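Local structure of PipY (Synechococcus elongatus, 5NM8) at residues 166-171 with 190-195; 118-123 with 154-159; 18-23 with 206-211; 147-152 with 186-191. The protein binds pyridoxal 5'-phosphate and is probably involved in keeping the cell's supply of this cofactor in balance. All coordinates share one frame; numbering follows the deposited sequence.

Contact 1: 166-171 with 190-195. With PLP (pyridoxal-5'-phosphate), chain C.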
loop_
_atom_site.group_PDB
_atom_site.type_symbol
_atom_site.label_atom_id
_atom_site.label_comp_id
_atom_site.label_asym_id
_atom_site.label_seq_id
_atom_site.Cartn_x
_atom_site.Cartn_y
_atom_site.Cartn_z
ATOM N N ALA A 166 5.937 7.744 -16.818
ATOM C CA ALA A 166 6.342 9.088 -16.334
ATOM C C ALA A 166 5.761 9.420 -14.961
ATOM O O ALA A 166 6.398 10.069 -14.136
ATOM C CB ALA A 166 5.956 10.188 -17.333
ATOM N N LEU A 167 4.577 8.914 -14.687
ATOM C CA LEU A 167 3.945 9.107 -13.356
ATOM C C LEU A 167 4.779 8.414 -12.286
ATOM O O LEU A 167 5.040 8.981 -11.233
ATOM C CB LEU A 167 2.547 8.547 -13.355
ATOM C CG LEU A 167 1.825 8.389 -12.019
ATOM C CD1 LEU A 167 1.524 9.752 -11.423
ATOM C CD2 LEU A 167 0.586 7.554 -12.145
ATOM N N PHE A 168 5.195 7.166 -12.554
ATOM C CA PHE A 168 5.963 6.399 -11.558
ATOM C C PHE A 168 7.359 7.026 -11.328
ATOM O O PHE A 168 7.872 7.064 -10.191
ATOM C CB PHE A 168 6.060 4.921 -11.974
ATOM C CG PHE A 168 4.735 4.166 -11.945
ATOM C CD1 PHE A 168 3.692 4.541 -11.102
ATOM C CD2 PHE A 168 4.580 2.997 -12.686
ATOM C CE1 PHE A 168 2.495 3.830 -11.084
ATOM C CE2 PHE A 168 3.402 2.262 -12.625
ATOM C CZ PHE A 168 2.363 2.680 -11.817
ATOM N N ALA A 169 7.961 7.535 -12.391
ATOM C CA ALA A 169 9.239 8.257 -12.302
ATOM C C ALA A 169 9.068 9.545 -11.496
ATOM O O ALA A 169 9.897 9.879 -10.600
ATOM C CB ALA A 169 9.759 8.582 -13.677
ATOM N N GLN A 170 7.980 10.263 -11.769
ATOM C CA GLN A 170 7.656 11.438 -10.968
ATOM C C GLN A 170 7.444 11.083 -9.468
ATOM O O GLN A 170 7.859 11.845 -8.585
ATOM C CB GLN A 170 6.498 12.241 -11.574
ATOM C CG GLN A 170 6.320 13.608 -10.898
ATOM C CD GLN A 170 5.000 14.306 -11.220
ATOM O OE1 GLN A 170 4.304 13.955 -12.176
ATOM N NE2 GLN A 170 4.656 15.298 -10.406
ATOM N N ALA A 171 6.870 9.916 -9.163
ATOM C CA ALA A 171 6.656 9.516 -7.780
ATOM C C ALA A 171 7.998 9.301 -7.109
ATOM O O ALA A 171 8.203 9.703 -5.966
ATOM C CB ALA A 171 5.844 8.258 -7.671
ATOM N N LEU A 190 8.201 2.811 -2.082
ATOM C CA LEU A 190 7.314 3.321 -3.138
ATOM C C LEU A 190 6.331 2.218 -3.436
ATOM O O LEU A 190 6.712 1.123 -3.891
ATOM C CB LEU A 190 8.106 3.681 -4.372
ATOM C CG LEU A 190 8.885 4.972 -4.305
ATOM C CD1 LEU A 190 9.832 5.098 -5.460
ATOM C CD2 LEU A 190 7.903 6.147 -4.348
ATOM N N SER A 191 5.086 2.446 -3.090
ATOM C CA SER A 191 4.017 1.467 -3.281
ATOM C C SER A 191 3.312 1.868 -4.557
ATOM O O SER A 191 2.524 2.864 -4.608
ATOM C CB SER A 191 3.095 1.449 -2.092
ATOM O OG SER A 191 1.924 0.652 -2.324
ATOM N N MET A 192 3.668 1.148 -5.627
ATOM C CA MET A 192 3.149 1.436 -6.953
ATOM C C MET A 192 3.283 0.261 -7.866
ATOM O O MET A 192 4.265 -0.544 -7.754
ATOM C CB MET A 192 3.798 2.701 -7.570
ATOM C CG MET A 192 5.280 2.789 -7.609
ATOM S SD MET A 192 5.914 4.426 -8.129
ATOM C CE MET A 192 7.512 3.890 -8.698
ATOM N N GLY A 193 2.320 0.167 -8.773
ATOM C CA GLY A 193 2.267 -0.896 -9.749
ATOM C C GLY A 193 1.210 -1.925 -9.366
ATOM O O GLY A 193 1.229 -2.490 -8.270
ATOM N N MET A 194 0.328 -2.196 -10.296
ATOM C CA MET A 194 -0.727 -3.164 -10.153
ATOM C C MET A 194 -0.659 -4.117 -11.339
ATOM O O MET A 194 0.355 -4.117 -12.058
ATOM C CB MET A 194 -2.050 -2.439 -10.047
ATOM C CG MET A 194 -2.070 -1.479 -8.861
ATOM S SD MET A 194 -3.287 -0.120 -8.914
ATOM C CE MET A 194 -4.707 -0.945 -9.600
ATOM N N SER A 195 -1.687 -4.936 -11.552
ATOM C CA SER A 195 -1.595 -6.020 -12.543
ATOM C C SER A 195 -1.139 -5.565 -13.899
ATOM O O SER A 195 -0.301 -6.191 -14.510
ATOM C CB SER A 195 -2.912 -6.771 -12.702
ATOM O OG SER A 195 -3.125 -7.647 -11.609
HETATM N N1 PLP C . -4.016 -1.623 -5.443
HETATM C C2 PLP C . -5.140 -0.929 -5.148
HETATM C C2A PLP C . -5.098 0.346 -4.347
HETATM C C3 PLP C . -6.439 -1.415 -5.637
HETATM O O3 PLP C . -7.577 -0.731 -5.375
HETATM C C4 PLP C . -6.474 -2.670 -6.418
HETATM C C4A PLP C . -7.772 -3.181 -6.931
HETATM C C5 PLP C . -5.170 -3.343 -6.670
HETATM C C6 PLP C . -4.018 -2.771 -6.151
HETATM C C5A PLP C . -5.115 -4.611 -7.486
HETATM O O4P PLP C . -5.481 -4.281 -8.842
HETATM P P PLP C . -5.276 -5.370 -10.024
HETATM O O1P PLP C . -3.846 -5.846 -9.829
HETATM O O2P PLP C . -5.516 -4.579 -11.263
HETATM O O3P PLP C . -6.330 -6.455 -9.800
#

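Contact 2: 118-123 with 154-159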
loop_
_atom_site.group_PDB
_atom_site.type_symbol
_atom_site.label_atom_id
_atom_site.label_comp_id
_atom_site.label_asym_id
_atom_site.label_seq_id
_atom_site.Cartn_x
_atom_site.Cartn_y
_atom_site.Cartn_z
ATOM N N LYS A 118 -1.517 12.275 -5.012
ATOM C CA LYS A 118 -2.133 12.452 -6.296
ATOM C C LYS A 118 -1.221 13.335 -7.152
ATOM O O LYS A 118 -1.077 14.515 -6.852
ATOM C CB LYS A 118 -3.485 13.085 -6.132
ATOM C CG LYS A 118 -4.166 13.401 -7.479
ATOM C CD LYS A 118 -5.576 13.931 -7.287
ATOM C CE LYS A 118 -6.482 12.843 -6.718
ATOM N NZ LYS A 118 -7.916 13.182 -6.818
ATOM N N LEU A 119 -0.609 12.771 -8.195
ATOM C CA LEU A 119 0.304 13.550 -9.049
ATOM C C LEU A 119 -0.308 13.942 -10.402
ATOM O O LEU A 119 0.319 14.721 -11.158
ATOM C CB LEU A 119 1.629 12.786 -9.278
ATOM C CG LEU A 119 2.426 12.484 -8.019
ATOM C CD1 LEU A 119 3.582 11.513 -8.218
ATOM C CD2 LEU A 119 2.865 13.765 -7.315
ATOM N N LEU A 120 -1.453 13.363 -10.731
ATOM C CA LEU A 120 -2.172 13.639 -11.968
ATOM C C LEU A 120 -3.646 13.686 -11.599
ATOM O O LEU A 120 -4.008 13.110 -10.596
ATOM C CB LEU A 120 -1.998 12.483 -12.959
ATOM C CG LEU A 120 -0.720 12.359 -13.755
ATOM C CD1 LEU A 120 -0.860 11.185 -14.688
ATOM C CD2 LEU A 120 -0.480 13.607 -14.587
ATOM N N PRO A 121 -4.488 14.393 -12.386
ATOM C CA PRO A 121 -5.942 14.394 -12.128
ATOM C C PRO A 121 -6.485 12.962 -12.143
ATOM O O PRO A 121 -6.049 12.163 -12.974
ATOM C CB PRO A 121 -6.512 15.186 -13.310
ATOM C CG PRO A 121 -5.365 16.060 -13.757
ATOM C CD PRO A 121 -4.142 15.224 -13.572
ATOM N N ASP A 122 -7.360 12.648 -11.206
ATOM C CA ASP A 122 -7.973 11.328 -11.106
ATOM C C ASP A 122 -9.288 11.507 -10.322
ATOM O O ASP A 122 -9.274 11.696 -9.095
ATOM C CB ASP A 122 -7.041 10.328 -10.398
ATOM C CG ASP A 122 -7.591 8.876 -10.423
ATOM O OD1 ASP A 122 -8.730 8.662 -10.945
ATOM O OD2 ASP A 122 -6.855 7.959 -9.957
ATOM N N PRO A 123 -10.428 11.451 -11.020
ATOM C CA PRO A 123 -11.707 11.564 -10.297
ATOM C C PRO A 123 -12.087 10.292 -9.568
ATOM O O PRO A 123 -13.026 10.316 -8.805
ATOM C CB PRO A 123 -12.702 11.871 -11.428
ATOM C CG PRO A 123 -12.146 11.132 -12.599
ATOM C CD PRO A 123 -10.640 11.207 -12.457
ATOM N N ILE A 154 -1.243 5.617 -7.448
ATOM C CA ILE A 154 -2.151 4.793 -8.238
ATOM C C ILE A 154 -2.396 5.571 -9.556
ATOM O O ILE A 154 -2.729 6.784 -9.527
ATOM C CB ILE A 154 -3.508 4.620 -7.541
ATOM C CG1 ILE A 154 -3.364 4.060 -6.116
ATOM C CG2 ILE A 154 -4.441 3.758 -8.372
ATOM C CD1 ILE A 154 -4.580 4.291 -5.229
ATOM N N ALA A 155 -2.205 4.899 -10.687
ATOM C CA ALA A 155 -2.428 5.519 -11.996
ATOM C C ALA A 155 -3.916 5.792 -12.204
ATOM O O ALA A 155 -4.730 4.923 -11.927
ATOM C CB ALA A 155 -1.895 4.644 -13.114
ATOM N N PRO A 156 -4.263 6.999 -12.698
ATOM C CA PRO A 156 -5.590 7.185 -13.232
ATOM C C PRO A 156 -5.903 6.135 -14.275
ATOM O O PRO A 156 -5.017 5.692 -15.002
ATOM C CB PRO A 156 -5.505 8.560 -13.950
ATOM C CG PRO A 156 -4.367 9.248 -13.301
ATOM C CD PRO A 156 -3.418 8.205 -12.858
ATOM N N LEU A 157 -7.173 5.798 -14.394
ATOM C CA LEU A 157 -7.640 4.850 -15.411
ATOM C C LEU A 157 -7.325 5.324 -16.798
ATOM O O LEU A 157 -7.353 6.524 -17.072
ATOM C CB LEU A 157 -9.159 4.627 -15.282
ATOM C CG LEU A 157 -9.635 4.000 -13.980
ATOM C CD1 LEU A 157 -11.140 3.708 -14.095
ATOM C CD2 LEU A 157 -8.825 2.737 -13.631
ATOM N N GLY A 158 -6.969 4.392 -17.674
ATOM C CA GLY A 158 -6.776 4.713 -19.069
ATOM C C GLY A 158 -5.489 5.428 -19.472
ATOM O O GLY A 158 -5.361 5.791 -20.590
ATOM N N LEU A 159 -4.525 5.647 -18.587
ATOM C CA LEU A 159 -3.232 6.154 -19.046
ATOM C C LEU A 159 -2.577 5.257 -20.064
ATOM O O LEU A 159 -2.689 4.050 -20.001
ATOM C CB LEU A 159 -2.253 6.277 -17.868
ATOM C CG LEU A 159 -2.496 7.369 -16.841
ATOM C CD1 LEU A 159 -1.197 7.498 -16.052
ATOM C CD2 LEU A 159 -2.879 8.725 -17.432
HETATM O O HOH W 1 -4.665 8.598 -8.742
HETATM O O HOH W 2 -7.294 5.488 -10.825
HETATM O O HOH W 3 -9.093 7.534 -13.163
#

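Contact 3: 18-23 with 206-211. With PLP (pyridoxal-5'-phosphate), chain C.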
loop_
_atom_site.group_PDB
_atom_site.type_symbol
_atom_site.label_atom_id
_atom_site.label_comp_id
_atom_site.label_asym_id
_atom_site.label_seq_id
_atom_site.Cartn_x
_atom_site.Cartn_y
_atom_site.Cartn_z
ATOM N N SER A 18 14.891 -6.156 -4.284
ATOM C CA SER A 18 14.361 -4.908 -3.730
ATOM C C SER A 18 12.792 -4.779 -3.760
ATOM O O SER A 18 12.225 -3.840 -3.172
ATOM C CB SER A 18 14.993 -3.724 -4.455
ATOM O OG SER A 18 14.675 -3.648 -5.840
ATOM N N VAL A 19 12.104 -5.676 -4.484
ATOM C CA VAL A 19 10.666 -5.535 -4.683
ATOM C C VAL A 19 9.983 -6.596 -3.907
ATOM O O VAL A 19 10.391 -7.750 -3.963
ATOM C CB VAL A 19 10.277 -5.572 -6.174
ATOM C CG1 VAL A 19 8.785 -5.391 -6.369
ATOM C CG2 VAL A 19 11.017 -4.478 -6.918
ATOM N N GLN A 20 8.961 -6.218 -3.140
ATOM C CA GLN A 20 8.068 -7.206 -2.526
ATOM C C GLN A 20 6.703 -7.120 -3.138
ATOM O O GLN A 20 6.183 -6.016 -3.463
ATOM C CB GLN A 20 8.024 -7.016 -1.013
ATOM C CG GLN A 20 9.434 -7.205 -0.420
ATOM C CD GLN A 20 9.484 -7.008 1.074
ATOM O OE1 GLN A 20 9.112 -7.907 1.835
ATOM N NE2 GLN A 20 9.886 -5.806 1.507
ATOM N N LEU A 21 6.108 -8.271 -3.295
ATOM C CA LEU A 21 4.817 -8.394 -3.886
ATOM C C LEU A 21 3.753 -8.384 -2.796
ATOM O O LEU A 21 3.872 -9.145 -1.815
ATOM C CB LEU A 21 4.755 -9.718 -4.612
ATOM C CG LEU A 21 3.372 -10.194 -5.021
ATOM C CD1 LEU A 21 2.815 -9.188 -6.001
ATOM C CD2 LEU A 21 3.508 -11.561 -5.626
ATOM N N ILE A 22 2.716 -7.565 -2.954
ATOM C CA ILE A 22 1.492 -7.660 -2.120
ATOM C C ILE A 22 0.436 -8.351 -2.987
ATOM O O ILE A 22 0.096 -7.860 -4.084
ATOM C CB ILE A 22 0.944 -6.268 -1.633
ATOM C CG1 ILE A 22 1.947 -5.563 -0.718
ATOM C CG2 ILE A 22 -0.419 -6.447 -0.928
ATOM C CD1 ILE A 22 1.762 -4.085 -0.497
ATOM N N ALA A 23 -0.084 -9.471 -2.522
ATOM C CA ALA A 23 -1.111 -10.185 -3.214
ATOM C C ALA A 23 -2.479 -9.564 -2.845
ATOM O O ALA A 23 -2.923 -9.608 -1.704
ATOM C CB ALA A 23 -1.042 -11.689 -2.866
ATOM N N ALA A 206 9.744 1.082 -7.710
ATOM C CA ALA A 206 8.773 0.533 -6.768
ATOM C C ALA A 206 9.455 -0.458 -5.836
ATOM O O ALA A 206 10.309 -1.225 -6.269
ATOM C CB ALA A 206 7.650 -0.163 -7.533
ATOM N N THR A 207 9.093 -0.443 -4.569
ATOM C CA THR A 207 9.559 -1.429 -3.619
ATOM C C THR A 207 8.438 -2.378 -3.172
ATOM O O THR A 207 8.726 -3.451 -2.611
ATOM C CB THR A 207 10.158 -0.756 -2.395
ATOM O OG1 THR A 207 9.166 0.051 -1.718
ATOM C CG2 THR A 207 11.340 0.144 -2.836
ATOM N N TRP A 208 7.186 -1.947 -3.333
ATOM C CA TRP A 208 5.981 -2.760 -3.089
ATOM C C TRP A 208 5.145 -2.687 -4.329
ATOM O O TRP A 208 4.864 -1.570 -4.800
ATOM C CB TRP A 208 5.154 -2.271 -1.874
ATOM C CG TRP A 208 5.820 -2.452 -0.613
ATOM C CD1 TRP A 208 6.605 -1.557 -0.003
ATOM C CD2 TRP A 208 5.816 -3.624 0.224
ATOM N NE1 TRP A 208 7.123 -2.089 1.152
ATOM C CE2 TRP A 208 6.643 -3.357 1.314
ATOM C CE3 TRP A 208 5.208 -4.853 0.144
ATOM C CZ2 TRP A 208 6.821 -4.276 2.362
ATOM C CZ3 TRP A 208 5.394 -5.782 1.163
ATOM C CH2 TRP A 208 6.197 -5.496 2.239
ATOM N N ILE A 209 4.787 -3.833 -4.912
ATOM C CA ILE A 209 3.813 -3.857 -5.960
ATOM C C ILE A 209 2.559 -4.515 -5.445
ATOM O O ILE A 209 2.591 -5.252 -4.453
ATOM C CB ILE A 209 4.330 -4.481 -7.296
ATOM C CG1 ILE A 209 4.796 -5.942 -7.091
ATOM C CG2 ILE A 209 5.484 -3.647 -7.867
ATOM C CD1 ILE A 209 4.966 -6.688 -8.432
ATOM N N ARG A 210 1.441 -4.247 -6.092
ATOM C CA ARG A 210 0.124 -4.620 -5.544
ATOM C C ARG A 210 -0.644 -5.297 -6.620
ATOM O O ARG A 210 -1.270 -4.643 -7.454
ATOM C CB ARG A 210 -0.637 -3.362 -5.018
ATOM C CG ARG A 210 0.089 -2.604 -3.907
ATOM C CD ARG A 210 -0.663 -1.328 -3.419
ATOM N NE ARG A 210 -1.335 -0.682 -4.545
ATOM C CZ ARG A 210 -0.879 0.331 -5.271
ATOM N NH1 ARG A 210 0.216 0.975 -4.961
ATOM N NH2 ARG A 210 -1.613 0.749 -6.268
ATOM N N VAL A 211 -0.571 -6.629 -6.660
ATOM C CA VAL A 211 -1.123 -7.352 -7.776
ATOM C C VAL A 211 -2.299 -8.210 -7.362
ATOM O O VAL A 211 -2.186 -9.059 -6.468
ATOM C CB VAL A 211 -0.026 -8.206 -8.441
ATOM C CG1 VAL A 211 -0.587 -9.011 -9.540
ATOM C CG2 VAL A 211 1.084 -7.333 -9.038
HETATM N N1 PLP C . -4.016 -1.623 -5.443
HETATM C C2 PLP C . -5.140 -0.929 -5.148
HETATM C C2A PLP C . -5.098 0.346 -4.347
HETATM C C3 PLP C . -6.439 -1.415 -5.637
HETATM O O3 PLP C . -7.577 -0.731 -5.375
HETATM C C4 PLP C . -6.474 -2.670 -6.418
HETATM C C4A PLP C . -7.772 -3.181 -6.931
HETATM C C5 PLP C . -5.170 -3.343 -6.670
HETATM C C6 PLP C . -4.018 -2.771 -6.151
HETATM C C5A PLP C . -5.115 -4.611 -7.486
HETATM O O4P PLP C . -5.481 -4.281 -8.842
HETATM P P PLP C . -5.276 -5.370 -10.024
HETATM O O1P PLP C . -3.846 -5.846 -9.829
HETATM O O2P PLP C . -5.516 -4.579 -11.263
HETATM O O3P PLP C . -6.330 -6.455 -9.800
HETATM O O HOH W 4 12.921 -1.686 -6.192
HETATM O O HOH W 5 10.423 -4.079 -0.431
#

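Contact 4: 147-152 with 186-191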
loop_
_atom_site.group_PDB
_atom_site.type_symbol
_atom_site.label_atom_id
_atom_site.label_comp_id
_atom_site.label_asym_id
_atom_site.label_seq_id
_atom_site.Cartn_x
_atom_site.Cartn_y
_atom_site.Cartn_z
ATOM N N GLN A 147 4.848 4.631 11.755
ATOM C CA GLN A 147 6.040 4.670 10.984
ATOM C C GLN A 147 5.682 5.065 9.588
ATOM O O GLN A 147 5.203 4.215 8.775
ATOM C CB GLN A 147 6.701 3.323 10.988
ATOM C CG GLN A 147 7.115 2.919 12.369
ATOM C CD GLN A 147 7.560 1.508 12.398
ATOM O OE1 GLN A 147 8.534 1.154 11.738
ATOM N NE2 GLN A 147 6.817 0.671 13.104
ATOM N N ILE A 148 5.960 6.302 9.239
ATOM C CA ILE A 148 5.758 6.706 7.837
ATOM C C ILE A 148 6.924 6.232 6.932
ATOM O O ILE A 148 8.074 6.740 7.043
ATOM C CB ILE A 148 5.548 8.204 7.733
ATOM C CG1 ILE A 148 4.328 8.563 8.550
ATOM C CG2 ILE A 148 5.390 8.646 6.265
ATOM C CD1 ILE A 148 4.090 10.035 8.693
ATOM N N ARG A 149 6.631 5.321 5.998
ATOM C CA ARG A 149 7.692 4.635 5.242
ATOM C C ARG A 149 7.794 4.949 3.785
ATOM O O ARG A 149 8.771 4.577 3.135
ATOM C CB ARG A 149 7.566 3.127 5.369
ATOM C CG ARG A 149 7.656 2.559 6.777
ATOM C CD ARG A 149 8.913 3.012 7.550
ATOM N NE ARG A 149 10.065 2.452 6.886
ATOM C CZ ARG A 149 10.527 1.220 7.080
ATOM N NH1 ARG A 149 10.006 0.434 8.020
ATOM N NH2 ARG A 149 11.537 0.803 6.340
ATOM N N GLY A 150 6.806 5.619 3.236
ATOM C CA GLY A 150 6.829 5.851 1.812
ATOM C C GLY A 150 5.611 6.517 1.250
ATOM O O GLY A 150 4.748 7.016 2.000
ATOM N N LEU A 151 5.571 6.509 -0.078
ATOM C CA LEU A 151 4.495 7.031 -0.875
ATOM C C LEU A 151 3.764 5.920 -1.611
ATOM O O LEU A 151 4.391 4.919 -1.992
ATOM C CB LEU A 151 5.025 8.015 -1.908
ATOM C CG LEU A 151 5.793 9.243 -1.442
ATOM C CD1 LEU A 151 5.988 10.195 -2.618
ATOM C CD2 LEU A 151 5.097 9.953 -0.302
ATOM N N MET A 152 2.462 6.105 -1.823
ATOM C CA MET A 152 1.637 5.260 -2.666
ATOM C C MET A 152 1.108 6.078 -3.815
ATOM O O MET A 152 0.517 7.139 -3.597
ATOM C CB MET A 152 0.443 4.642 -1.931
ATOM C CG MET A 152 -0.438 3.789 -2.837
ATOM S SD MET A 152 -2.041 3.419 -2.065
ATOM C CE MET A 152 -2.119 1.815 -2.743
ATOM N N ARG A 186 11.975 7.819 7.560
ATOM C CA ARG A 186 12.551 6.632 6.864
ATOM C C ARG A 186 11.606 6.385 5.645
ATOM O O ARG A 186 10.892 5.409 5.635
ATOM C CB ARG A 186 12.574 5.415 7.857
ATOM C CG ARG A 186 13.188 4.098 7.373
ATOM C CD ARG A 186 13.481 3.049 8.478
ATOM N NE ARG A 186 14.553 2.142 8.038
ATOM C CZ ARG A 186 14.666 0.804 8.259
ATOM N NH1 ARG A 186 13.775 0.111 8.977
ATOM N NH2 ARG A 186 15.725 0.127 7.739
ATOM N N LEU A 187 11.639 7.289 4.667
ATOM C CA LEU A 187 10.834 7.211 3.436
ATOM C C LEU A 187 11.486 6.327 2.361
ATOM O O LEU A 187 11.807 6.773 1.277
ATOM C CB LEU A 187 10.616 8.584 2.821
ATOM C CG LEU A 187 9.601 9.530 3.438
ATOM C CD1 LEU A 187 9.624 10.799 2.605
ATOM C CD2 LEU A 187 8.187 8.951 3.467
ATOM N N THR A 188 11.628 5.062 2.673
ATOM C CA THR A 188 12.373 4.160 1.845
ATOM C C THR A 188 11.517 3.407 0.800
ATOM O O THR A 188 12.055 2.632 -0.014
ATOM C CB THR A 188 13.067 3.151 2.738
ATOM O OG1 THR A 188 12.108 2.490 3.574
ATOM C CG2 THR A 188 14.096 3.883 3.609
ATOM N N GLU A 189 10.207 3.576 0.839
ATOM C CA GLU A 189 9.338 2.722 0.055
ATOM C C GLU A 189 8.530 3.498 -0.999
ATOM O O GLU A 189 8.142 4.648 -0.797
ATOM C CB GLU A 189 8.392 1.952 0.987
ATOM C CG GLU A 189 9.032 1.303 2.197
ATOM C CD GLU A 189 10.023 0.209 1.845
ATOM O OE1 GLU A 189 9.816 -0.543 0.842
ATOM O OE2 GLU A 189 11.011 0.124 2.582
ATOM N N LEU A 190 8.201 2.811 -2.082
ATOM C CA LEU A 190 7.314 3.321 -3.138
ATOM C C LEU A 190 6.331 2.218 -3.436
ATOM O O LEU A 190 6.712 1.123 -3.891
ATOM C CB LEU A 190 8.106 3.681 -4.372
ATOM C CG LEU A 190 8.885 4.972 -4.305
ATOM C CD1 LEU A 190 9.832 5.098 -5.460
ATOM C CD2 LEU A 190 7.903 6.147 -4.348
ATOM N N SER A 191 5.086 2.446 -3.090
ATOM C CA SER A 191 4.017 1.467 -3.281
ATOM C C SER A 191 3.312 1.868 -4.557
ATOM O O SER A 191 2.524 2.864 -4.608
ATOM C CB SER A 191 3.095 1.449 -2.092
ATOM O OG SER A 191 1.924 0.652 -2.324
HETATM O O HOH W 6 9.760 7.560 8.878
#

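Contact 1: 166-171 with 190-195
Leu190 and Ala171 meet where helix 161-181 covers strand 189-191, the last two elements of a beta-alpha-beta unit in the TIM-barrel-like fold of this family. Leu190 sends its CD2 methyl to the helix, 3.9 Å from Ala171 O and close to the CB of the same alanine. Ser191 points its hydroxyl to the other side, where OG is hydrogen-bonded to His89 and Arg210. Met192 and Phe168 share the largest part of the contact. The methionine CG stands between the backbone N and the carbonyl carbon (chi1 52°), and from there the extended chain runs past Phe168 in the opposite direction to the phenylalanine side chain. CG sits over one face of the Phe168 ring, while Met192 SD makes a Met-aromatic contact 4.5 Å from the centroid of that Phe168 ring, obliquely, at 46° from the normal. Met192 SD also touches Ala171 CB at 3.9 Å, and the terminal Met192 CE passes on to Phe168 O at 3.5 Å. Gly193 follows with its backbone against the far end of the ring, Phe168 CZ lying 3.9 Å from Gly193 N. The chain then leaves the helix for the cofactor: Met194 lays CG and SD near the pyridine nitrogen side of PLP, and Met194 CE comes 3.5 Å from PLP O4P. At Ser195 the phosphate is gripped twice through a single oxygen, PLP O1P, which accepts from Ser195 N at 2.9 Å and from Ser195 OG at 2.6 Å.

Contact 2: 118-123 with 154-159
Pro156 presses its ring against the chain from Leu120 to Asp122. Its CG reaches Pro121 O at 3.4 Å and Leu120 CB at 4.0 Å, while CA and CB lie against the carboxylate of Asp122, whose OD2 is 3.6 Å from Pro156 CA. Beside the proline, Leu120 and Leu159 reach for each other tip to tip, CD1 to CD1, at 3.9 Å. Direct polar bonds between the two loops are lacking, and water does that work. Asp122 turns CG away from its backbone N (chi1 -173°), which carries the carboxylate to the opposite loop, and there both oxygens accept from bridging waters. OD2 takes two, one shared with Ile154 O and the other with Ala155 O, the first water standing 2.6 Å from Asp122 OD2. OD1 takes a third, which in turn accepts from Leu157 N at 2.9 Å. These loops follow strands 112-116 and 147-152 at the C-terminal end of the parallel sheet, the end at which a TIM-type barrel carries its site, and Ile154 lies close to PLP and Arg210. A type II turn from Pro156 to Leu159, with Gly158 at positive phi, brings Leu159 round to Leu120. On the other loop, Asn124 N donates to Asp122 OD1 and fixes the carboxylate further. Lys118 runs alongside its own loop, its NZ bonding to Asp122 O at 3.0 Å and also to Lys125 O.

Contact 3: 18-23 with 206-211
Strands 20-24 and 208-211 are the first and last of the parallel sheet in this TIM-barrel-type fold, and they lie side by side in register, Gln20 with Trp208 through Ala23 with Val211. The backbone ladder alternates as parallel strands do: Gln20 N donates to Thr207 O at 2.8 Å, Ile209 N to Gln20 O, Ile22 N to Ile209 O, and Val211 N to Ile22 O at 2.9 Å. Where the ladder begins, water joins the strands as well: one links Ser18 OG to Ala206 O, another accepts from Gln20 NE2 and donates to Thr207 O.

Gln20, Ile22, Trp208 and Arg210 share one face of the sheet. Gln20 runs alongside the Trp208 indole, pointing the same way, with CB over the six-membered ring in a CH-pi contact, 3.9 Å from its centroid. Farther out, the amide tilts 31° from the ring plane and NE2 reaches Trp208 CZ2. Ile22 comes across the indole at about a right angle, CG1 3.4 Å from Trp208 CE3, and places CD1 on the CG of Arg210. On the other face Leu21 CD1 fits between Ile209 CG1 and Val211 CB, covered by helix 4-14.

Arg210 starts alongside Ile22, but a bend at chi3 (-36°) leads its guanidinium away to the cofactor. Ser191 OG holds NH1. The pyridine nitrogen of PLP meets the guanidinium edge in its plane; Arg210 NH2 adds a weak bond at 3.5 Å, while Arg210 NE donates almost straight (174°) to PLP N1 at 3.0 Å.

Contact 4: 147-152 with 186-191
Ser191 N donates to Leu151 O at 2.8 Å in a nearly straight bond (177°), and Glu189 N to Arg149 O at 2.9 Å. With a longer bond from Leu151 N to Glu189 O, these join the neighbouring parallel strands 147-152 and 189-191, the two ends of a beta-alpha-beta unit whose connecting helix is 161-181. Before Glu189 the chain makes an inverse gamma turn centred on Leu187, and a water bridges Arg186 N and Ile148 O.

At this end Arg149, bent at chi2 and chi3, folds back over the turn. Arg149 NH2 donates to Thr188 OG1 at 3.3 Å, its NE more weakly to Arg186 O. Thr188 OG1 in turn donates to Glu189 OE2 at 2.8 Å. That carboxylate oxygen makes a long salt bridge with Arg149 NH2, but lies well out of the guanidinium plane, so charge alone acts there. Glu189 OE1 is hydrogen-bonded to Thr207 OG1, just before strand 208-211. The extended side chain of Arg186 runs beside Arg149, their guanidinium planes only 15° apart, NH2 of Arg149 over the face of the other group. Stacking puts like charges close, which the nearby Glu189 carboxylate would be expected to offset in part.

Around this polar end apolar side chains fill in. Ile148 CG2 lies 4.0 Å from Leu187 CD2, and that same leucine methyl covers Gly150. Farther along, Leu151 CB meets Leu190 CD2. Two more contacts are made to backbone oxygens: Gly150 CA lies 3.2 Å from Glu189 O in a close CA-H...O contact, and Met152 CG touches Ser191 O at 3.6 Å.

How the contacts relate
Contacts 1, 3 and 4 are buried; contact 2 lies at the surface, where waters bridge the loops. Contacts 3 and 4 are both strand pairings, with backbone ladders, while contact 1 lays a helix over the end of strand 189-191 through methionine, phenylalanine and alanine. Contacts 1 and 4 share Leu190 and Ser191 and belong to the same beta-alpha-beta unit. Backbone bonds from Leu190 to Thr207 and Trp208 bring the ends of the sheet together, consistent with a closed barrel, and tie contact 4 to contact 3. The cofactor draws contacts 1 and 3 together, Ser195 at its phosphate and Arg210 at its ring nitrogen. Contact 2 meets contact 1 through Leu119 and Ala155 against Leu167.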